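PDB 2W1K: putative sortase from Streptococcus pneumoniae, which probably acts as a pilus-associated class C sortase, a cysteine transpeptidase that joins pilin subunits covalently during assembly of the pneumococcal pilus fibre. Local coordinates for residues S28-V42 and H93-I106. Sequence-based numbering, arbitrary orientation.
Sequences SLAYNQRLASQNRIV and HVDGTPLPLDGTGI
N32 meets the backbone of L99 with both ends of its amide. OD1 of N32 accepts from L99 N at 2.8 Å, and ND2 of N32 donates to L99 O at 3.1 Å in a nearly straight bond (170°). Asparagine suits the place because one short, flat group supplies an acceptor and a donor. L99 O takes a second bond, from L101 N across the inverse gamma turn centred on P100, and both donors reach it from the same face. One helical turn from N32, the OG of S28 is hydrogen-bonded to Y64 OH and Q24 O, while its CB rests on L99 CD1.

Helix 18-34 and the loop that follows it lie over the loop joining strands 91-93 and 106-111 of the sortase beta-fold. Within the latter, V94-T97 is a type II turn; at G96 (phi 101°) a CB would jam against D95 O, so glycine fits. V94 O closes the turn, accepting from T97 N and T97 OG1.

Y31 points its ring away from its own backbone N (chi1 176°), carrying the hydroxyl to this turn. A phenol can donate and accept at once: OH donates to D95 OD1 at 2.6 Å, from above the carboxylate plane, and accepts from G96 N at 3.1 Å. A water links D95 OD1 to Q38 OE1; another joins D95 O to V42 N. L35 CD1 packs on P98 CD (3.9 Å) between the two polar groups, and beyond the turn I41 CG2 meets V94 CG1.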
ATOM      1  N   SER A  28      -1.193  11.475  -8.885  1.00 24.71           N
ATOM      2  CA  SER A  28      -1.694  10.127  -8.693  1.00 26.23           C
ATOM      3  C   SER A  28      -2.931   9.837  -9.573  1.00 26.98           C
ATOM      4  O   SER A  28      -3.095   8.719 -10.121  1.00 27.21           O
ATOM      5  CB  SER A  28      -2.108   9.891  -7.192  1.00 25.07           C
ATOM      6  OG  SER A  28      -0.978  10.038  -6.305  1.00 23.74           O
ATOM      7  N   LEU A  29      -3.853  10.797  -9.626  1.00 24.22           N
ATOM      8  CA  LEU A  29      -4.979  10.641 -10.578  1.00 25.34           C
ATOM      9  C   LEU A  29      -4.437  10.324 -11.989  1.00 24.02           C
ATOM     10  O   LEU A  29      -4.950   9.414 -12.604  1.00 23.34           O
ATOM     11  CB  LEU A  29      -5.816  11.949 -10.696  1.00 21.70           C
ATOM     12  CG  LEU A  29      -7.089  11.805 -11.512  1.00 27.11           C
ATOM     13  CD1 LEU A  29      -7.993  10.686 -10.974  1.00 25.61           C
ATOM     14  CD2 LEU A  29      -7.808  13.216 -11.478  1.00 25.60           C
ATOM     15  N   ALA A  30      -3.449  11.123 -12.478  1.00 23.47           N
ATOM     16  CA  ALA A  30      -2.816  10.993 -13.795  1.00 23.88           C
ATOM     17  C   ALA A  30      -2.252   9.636 -13.954  1.00 25.60           C
ATOM     18  O   ALA A  30      -2.401   8.967 -15.009  1.00 26.45           O
ATOM     19  CB  ALA A  30      -1.649  12.007 -14.003  1.00 23.94           C
ATOM     20  N   TYR A  31      -1.546   9.189 -12.925  1.00 27.58           N
ATOM     21  CA  TYR A  31      -1.013   7.865 -13.038  1.00 26.12           C
ATOM     22  C   TYR A  31      -2.150   6.824 -13.182  1.00 28.09           C
ATOM     23  O   TYR A  31      -2.039   5.856 -13.986  1.00 25.44           O
ATOM     24  CB  TYR A  31      -0.258   7.560 -11.769  1.00 27.61           C
ATOM     25  CG  TYR A  31       0.313   6.112 -11.702  1.00 28.63           C
ATOM     26  CD1 TYR A  31      -0.449   5.073 -11.155  1.00 25.99           C
ATOM     27  CD2 TYR A  31       1.648   5.839 -12.083  1.00 24.62           C
ATOM     28  CE1 TYR A  31       0.072   3.799 -11.048  1.00 26.69           C
ATOM     29  CE2 TYR A  31       2.183   4.537 -11.996  1.00 25.95           C
ATOM     30  CZ  TYR A  31       1.398   3.523 -11.468  1.00 23.34           C
ATOM     31  OH  TYR A  31       1.855   2.188 -11.316  1.00 27.54           O
ATOM     32  N   ASN A  32      -3.231   6.959 -12.369  1.00 28.00           N
ATOM     33  CA  ASN A  32      -4.289   5.953 -12.492  1.00 28.35           C
ATOM     34  C   ASN A  32      -4.901   5.967 -13.920  1.00 28.19           C
ATOM     35  O   ASN A  32      -5.279   4.930 -14.412  1.00 27.54           O
ATOM     36  CB  ASN A  32      -5.365   6.092 -11.363  1.00 27.78           C
ATOM     37  CG  ASN A  32      -4.850   5.587 -10.011  1.00 27.17           C
ATOM     38  OD1 ASN A  32      -3.699   5.174  -9.928  1.00 25.29           O
ATOM     39  ND2 ASN A  32      -5.707   5.576  -8.942  1.00 20.99           N
ATOM     40  N   GLN A  33      -4.967   7.152 -14.562  1.00 28.43           N
ATOM     41  CA  GLN A  33      -5.621   7.353 -15.840  1.00 29.97           C
ATOM     42  C   GLN A  33      -4.805   6.664 -16.889  1.00 31.44           C
ATOM     43  O   GLN A  33      -5.398   6.057 -17.760  1.00 30.19           O
ATOM     44  CB  GLN A  33      -5.775   8.837 -16.246  1.00 30.72           C
ATOM     45  CG  GLN A  33      -6.717   9.703 -15.289  1.00 38.40           C
ATOM     46  CD  GLN A  33      -8.273   9.623 -15.546  1.00 44.14           C
ATOM     47  OE1 GLN A  33      -9.039   8.970 -14.736  1.00 42.40           O
ATOM     48  NE2 GLN A  33      -8.752  10.279 -16.679  1.00 43.97           N
ATOM     49  N   ARG A  34      -3.456   6.679 -16.792  1.00 31.07           N
ATOM     50  CA  ARG A  34      -2.636   5.997 -17.824  1.00 32.83           C
ATOM     51  C   ARG A  34      -2.668   4.493 -17.814  1.00 35.09           C
ATOM     52  O   ARG A  34      -2.257   3.864 -18.825  1.00 35.72           O
ATOM     53  CB  ARG A  34      -1.156   6.372 -17.755  1.00 32.21           C
ATOM     54  CG  ARG A  34      -0.877   7.812 -17.721  1.00 32.53           C
ATOM     55  CD  ARG A  34       0.574   8.188 -17.816  1.00 28.09           C
ATOM     56  NE  ARG A  34       1.450   7.762 -16.704  1.00 30.39           N
ATOM     57  CZ  ARG A  34       1.675   8.499 -15.625  1.00 27.63           C
ATOM     58  NH1 ARG A  34       1.034   9.672 -15.495  1.00 26.49           N
ATOM     59  NH2 ARG A  34       2.528   8.093 -14.713  1.00 30.72           N
ATOM     60  N   LEU A  35      -3.079   3.868 -16.701  1.00 35.88           N
ATOM     61  CA  LEU A  35      -3.166   2.394 -16.660  1.00 37.39           C
ATOM     62  C   LEU A  35      -4.102   1.696 -17.662  1.00 41.01           C
ATOM     63  O   LEU A  35      -3.849   0.521 -18.029  1.00 39.90           O
ATOM     64  CB  LEU A  35      -3.678   1.957 -15.299  1.00 37.00           C
ATOM     65  CG  LEU A  35      -2.808   2.287 -14.104  1.00 33.97           C
ATOM     66  CD1 LEU A  35      -3.591   1.833 -12.850  1.00 30.81           C
ATOM     67  CD2 LEU A  35      -1.455   1.586 -14.263  1.00 33.03           C
ATOM     68  N   ALA A  36      -5.209   2.312 -18.074  1.00 44.70           N
ATOM     69  CA  ALA A  36      -5.931   1.653 -19.245  1.00 51.67           C
ATOM     70  C   ALA A  36      -4.884   1.135 -20.335  1.00 54.69           C
ATOM     71  O   ALA A  36      -4.743  -0.110 -20.583  1.00 56.43           O
ATOM     72  CB  ALA A  36      -7.078   2.568 -19.898  1.00 50.39           C
ATOM     73  N   SER A  37      -4.137   2.078 -20.927  1.00 57.65           N
ATOM     74  CA  SER A  37      -2.860   1.819 -21.694  1.00 60.54           C
ATOM     75  C   SER A  37      -1.849   0.664 -21.304  1.00 62.35           C
ATOM     76  O   SER A  37      -1.486  -0.130 -22.194  1.00 63.03           O
ATOM     77  CB  SER A  37      -2.076   3.136 -21.864  1.00 60.29           C
ATOM     78  OG  SER A  37      -2.956   4.251 -21.896  1.00 58.93           O
ATOM     79  N   GLN A  38      -1.340   0.593 -20.052  1.00 64.57           N
ATOM     80  CA  GLN A  38      -0.469  -0.561 -19.616  1.00 66.07           C
ATOM     81  C   GLN A  38      -1.143  -1.954 -19.659  1.00 66.65           C
ATOM     82  O   GLN A  38      -2.352  -2.062 -19.993  1.00 67.46           O
ATOM     83  CB  GLN A  38       0.100  -0.348 -18.202  1.00 66.61           C
ATOM     84  CG  GLN A  38       1.294   0.627 -18.132  1.00 67.47           C
ATOM     85  CD  GLN A  38       1.871   0.723 -16.685  1.00 67.48           C
ATOM     86  OE1 GLN A  38       1.943   1.819 -16.098  1.00 64.48           O
ATOM     87  NE2 GLN A  38       2.228  -0.437 -16.101  1.00 65.15           N
ATOM     88  N   ASN A  39      -0.382  -3.012 -19.328  1.00 66.40           N
ATOM     89  CA  ASN A  39      -0.996  -4.361 -19.233  1.00 66.55           C
ATOM     90  C   ASN A  39      -0.548  -5.380 -18.153  1.00 65.27           C
ATOM     91  O   ASN A  39      -1.237  -5.586 -17.127  1.00 65.53           O
ATOM     92  CB  ASN A  39      -1.184  -5.034 -20.606  1.00 67.22           C
ATOM     93  CG  ASN A  39      -2.666  -5.198 -20.945  1.00 70.23           C
ATOM     94  OD1 ASN A  39      -3.425  -5.812 -20.169  1.00 72.13           O
ATOM     95  ND2 ASN A  39      -3.097  -4.617 -22.080  1.00 71.44           N
ATOM     96  N   ARG A  40       0.595  -6.018 -18.395  1.00 62.95           N
ATOM     97  CA  ARG A  40       1.184  -6.920 -17.420  1.00 60.01           C
ATOM     98  C   ARG A  40       1.634  -6.193 -16.113  1.00 57.24           C
ATOM     99  O   ARG A  40       2.406  -5.199 -16.083  1.00 57.02           O
ATOM    100  CB  ARG A  40       2.292  -7.783 -18.057  1.00 60.52           C
ATOM    101  CG  ARG A  40       1.744  -8.956 -18.923  1.00 64.17           C
ATOM    102  CD  ARG A  40       2.829  -9.984 -19.294  1.00 69.89           C
ATOM    103  NE  ARG A  40       3.213 -10.743 -18.108  1.00 74.73           N
ATOM    104  CZ  ARG A  40       4.357 -10.596 -17.436  1.00 77.39           C
ATOM    105  NH1 ARG A  40       4.566 -11.331 -16.346  1.00 78.71           N
ATOM    106  NH2 ARG A  40       5.292  -9.734 -17.846  1.00 76.66           N
ATOM    107  N   ILE A  41       1.037  -6.668 -15.036  1.00 52.81           N
ATOM    108  CA  ILE A  41       1.487  -6.348 -13.722  1.00 46.71           C
ATOM    109  C   ILE A  41       2.704  -7.271 -13.552  1.00 45.04           C
ATOM    110  O   ILE A  41       2.639  -8.356 -13.994  1.00 45.67           O
ATOM    111  CB  ILE A  41       0.345  -6.659 -12.749  1.00 44.92           C
ATOM    112  CG1 ILE A  41      -0.716  -5.574 -12.933  1.00 38.56           C
ATOM    113  CG2 ILE A  41       0.892  -6.828 -11.326  1.00 42.21           C
ATOM    114  CD1 ILE A  41      -2.070  -5.960 -12.610  1.00 35.84           C
ATOM    115  N   VAL A  42       3.802  -6.857 -12.952  1.00 42.09           N
ATOM    116  CA  VAL A  42       4.948  -7.776 -12.802  1.00 40.34           C
ATOM    117  C   VAL A  42       4.880  -8.381 -11.397  1.00 39.67           C
ATOM    118  O   VAL A  42       4.458  -7.695 -10.459  1.00 38.46           O
ATOM    119  CB  VAL A  42       6.300  -7.025 -13.088  1.00 40.00           C
ATOM    120  CG1 VAL A  42       7.481  -7.720 -12.529  1.00 37.77           C
ATOM    121  CG2 VAL A  42       6.450  -6.794 -14.592  1.00 41.47           C
ATOM    122  N   HIS A  93       4.233  -0.005  -3.404  1.00 27.78           N
ATOM    123  CA  HIS A  93       3.104  -0.126  -4.288  1.00 26.30           C
ATOM    124  C   HIS A  93       3.554  -0.874  -5.548  1.00 27.03           C
ATOM    125  O   HIS A  93       4.697  -0.696  -6.021  1.00 26.73           O
ATOM    126  CB  HIS A  93       2.564   1.268  -4.622  1.00 24.39           C
ATOM    127  CG  HIS A  93       1.603   1.258  -5.752  1.00 27.51           C
ATOM    128  ND1 HIS A  93       2.013   1.404  -7.066  1.00 24.52           N
ATOM    129  CD2 HIS A  93       0.246   1.075  -5.785  1.00 23.45           C
ATOM    130  CE1 HIS A  93       0.965   1.292  -7.854  1.00 24.32           C
ATOM    131  NE2 HIS A  93      -0.114   1.087  -7.115  1.00 23.06           N
ATOM    132  N   VAL A  94       2.688  -1.760  -6.048  1.00 25.46           N
ATOM    133  CA  VAL A  94       2.915  -2.575  -7.275  1.00 26.55           C
ATOM    134  C   VAL A  94       2.512  -1.837  -8.553  1.00 27.69           C
ATOM    135  O   VAL A  94       1.342  -1.571  -8.814  1.00 28.38           O
ATOM    136  CB  VAL A  94       2.212  -3.946  -7.127  1.00 27.27           C
ATOM    137  CG1 VAL A  94       2.394  -4.830  -8.415  1.00 26.25           C
ATOM    138  CG2 VAL A  94       2.922  -4.706  -5.880  1.00 23.54           C
ATOM    139  N   ASP A  95       3.516  -1.438  -9.325  1.00 28.88           N
ATOM    140  CA  ASP A  95       3.290  -0.759 -10.588  1.00 28.36           C
ATOM    141  C   ASP A  95       2.311  -1.546 -11.456  1.00 28.78           C
ATOM    142  O   ASP A  95       2.442  -2.792 -11.611  1.00 30.97           O
ATOM    143  CB  ASP A  95       4.609  -0.587 -11.306  1.00 27.52           C
ATOM    144  CG  ASP A  95       4.466   0.245 -12.629  1.00 31.71           C
ATOM    145  OD1 ASP A  95       3.991   1.398 -12.623  1.00 32.33           O
ATOM    146  OD2 ASP A  95       4.791  -0.265 -13.709  1.00 32.77           O
ATOM    147  N   GLY A  96       1.361  -0.824 -12.060  1.00 28.26           N
ATOM    148  CA  GLY A  96       0.466  -1.368 -13.015  1.00 26.68           C
ATOM    149  C   GLY A  96      -0.860  -1.607 -12.236  1.00 27.81           C
ATOM    150  O   GLY A  96      -1.869  -2.046 -12.797  1.00 27.31           O
ATOM    151  N   THR A  97      -0.848  -1.378 -10.935  1.00 28.12           N
ATOM    152  CA  THR A  97      -2.144  -1.304 -10.165  1.00 28.23           C
ATOM    153  C   THR A  97      -2.341   0.172  -9.745  1.00 28.85           C
ATOM    154  O   THR A  97      -1.367   0.919  -9.544  1.00 31.05           O
ATOM    155  CB  THR A  97      -2.202  -2.224  -8.945  1.00 27.29           C
ATOM    156  OG1 THR A  97      -1.334  -1.714  -7.912  1.00 27.64           O
ATOM    157  CG2 THR A  97      -1.775  -3.688  -9.407  1.00 27.31           C
ATOM    158  N   PRO A  98      -3.608   0.595  -9.632  1.00 28.49           N
ATOM    159  CA  PRO A  98      -3.844   1.966  -9.254  1.00 27.52           C
ATOM    160  C   PRO A  98      -3.226   2.339  -7.907  1.00 28.28           C
ATOM    161  O   PRO A  98      -3.092   1.524  -6.961  1.00 29.56           O
ATOM    162  CB  PRO A  98      -5.405   2.092  -9.303  1.00 27.20           C
ATOM    163  CG  PRO A  98      -5.881   0.612  -8.947  1.00 29.22           C
ATOM    164  CD  PRO A  98      -4.858  -0.189  -9.824  1.00 28.23           C
ATOM    165  N   LEU A  99      -2.881   3.585  -7.797  1.00 26.53           N
ATOM    166  CA  LEU A  99      -2.605   4.165  -6.454  1.00 27.75           C
ATOM    167  C   LEU A  99      -3.941   4.238  -5.647  1.00 27.10           C
ATOM    168  O   LEU A  99      -5.062   4.287  -6.227  1.00 26.03           O
ATOM    169  CB  LEU A  99      -1.967   5.582  -6.603  1.00 25.51           C
ATOM    170  CG  LEU A  99      -0.638   5.457  -7.391  1.00 24.55           C
ATOM    171  CD1 LEU A  99      -0.145   6.888  -7.920  1.00 27.23           C
ATOM    172  CD2 LEU A  99       0.530   4.904  -6.480  1.00 17.62           C
ATOM    173  N   PRO A 100      -3.821   4.259  -4.317  1.00 27.59           N
ATOM    174  CA  PRO A 100      -5.014   4.048  -3.472  1.00 26.71           C
ATOM    175  C   PRO A 100      -5.914   5.311  -3.354  1.00 26.92           C
ATOM    176  O   PRO A 100      -5.940   5.977  -2.336  1.00 27.51           O
ATOM    177  CB  PRO A 100      -4.365   3.620  -2.092  1.00 26.93           C
ATOM    178  CG  PRO A 100      -3.051   4.469  -2.125  1.00 22.88           C
ATOM    179  CD  PRO A 100      -2.547   4.167  -3.516  1.00 24.97           C
ATOM    180  N   LEU A 101      -6.617   5.675  -4.437  1.00 26.95           N
ATOM    181  CA  LEU A 101      -7.460   6.868  -4.389  1.00 27.68           C
ATOM    182  C   LEU A 101      -8.912   6.432  -4.368  1.00 25.82           C
ATOM    183  O   LEU A 101      -9.186   5.290  -4.583  1.00 26.21           O
ATOM    184  CB  LEU A 101      -7.257   7.736  -5.638  1.00 24.60           C
ATOM    185  CG  LEU A 101      -5.861   8.183  -5.954  1.00 28.25           C
ATOM    186  CD1 LEU A 101      -5.916   8.990  -7.306  1.00 24.34           C
ATOM    187  CD2 LEU A 101      -5.340   9.080  -4.852  1.00 18.22           C
ATOM    188  N   ASP A 102      -9.821   7.359  -4.143  1.00 27.07           N
ATOM    189  CA  ASP A 102     -11.206   7.040  -4.125  1.00 27.63           C
ATOM    190  C   ASP A 102     -11.776   6.627  -5.509  1.00 27.50           C
ATOM    191  O   ASP A 102     -11.165   6.840  -6.509  1.00 23.19           O
ATOM    192  CB  ASP A 102     -11.903   8.202  -3.502  1.00 30.11           C
ATOM    193  CG  ASP A 102     -11.726   9.476  -4.330  1.00 42.63           C
ATOM    194  OD1 ASP A 102     -11.526   9.388  -5.599  1.00 47.80           O
ATOM    195  OD2 ASP A 102     -11.800  10.573  -3.690  1.00 53.90           O
ATOM    196  N   GLY A 103     -12.967   6.010  -5.563  1.00 27.86           N
ATOM    197  CA  GLY A 103     -13.556   5.713  -6.876  1.00 26.84           C
ATOM    198  C   GLY A 103     -13.921   4.245  -7.030  1.00 28.44           C
ATOM    199  O   GLY A 103     -13.385   3.377  -6.295  1.00 26.02           O
ATOM    200  N   THR A 104     -14.874   3.929  -7.916  1.00 29.05           N
ATOM    201  CA  THR A 104     -15.234   2.496  -8.132  1.00 30.30           C
ATOM    202  C   THR A 104     -14.103   1.781  -8.879  1.00 29.99           C
ATOM    203  O   THR A 104     -13.368   2.416  -9.619  1.00 28.69           O
ATOM    204  CB  THR A 104     -16.502   2.371  -8.964  1.00 32.34           C
ATOM    205  OG1 THR A 104     -16.409   3.253 -10.076  1.00 31.07           O
ATOM    206  CG2 THR A 104     -17.746   2.742  -8.127  1.00 34.02           C
ATOM    207  N   GLY A 105     -13.918   0.485  -8.579  1.00 29.87           N
ATOM    208  CA  GLY A 105     -13.224  -0.380  -9.449  1.00 28.37           C
ATOM    209  C   GLY A 105     -11.741  -0.168  -9.225  1.00 29.27           C
ATOM    210  O   GLY A 105     -10.973  -0.506 -10.093  1.00 30.52           O
ATOM    211  N   ILE A 106     -11.330   0.338  -8.061  1.00 27.92           N
ATOM    212  CA  ILE A 106      -9.891   0.532  -7.783  1.00 28.10           C
ATOM    213  C   ILE A 106      -9.405  -0.637  -6.947  1.00 27.72           C
ATOM    214  O   ILE A 106      -9.997  -0.944  -5.894  1.00 27.29           O
ATOM    215  CB  ILE A 106      -9.669   1.812  -6.929  1.00 27.28           C
ATOM    216  CG1 ILE A 106     -10.113   3.066  -7.689  1.00 29.84           C
ATOM    217  CG2 ILE A 106      -8.180   1.910  -6.520  1.00 23.92           C
ATOM    218  CD1 ILE A 106      -9.177   3.446  -8.868  1.00 24.81           C
TER
HETATM  219  O   HOH W   1       3.991   2.996 -14.963  1.00 57.63           O
HETATM  220  O   HOH W   2      -1.792  -2.486 -15.791  1.00 51.13           O
HETATM  221  O   HOH W   3       4.487  -4.439 -11.733  1.00 45.93           O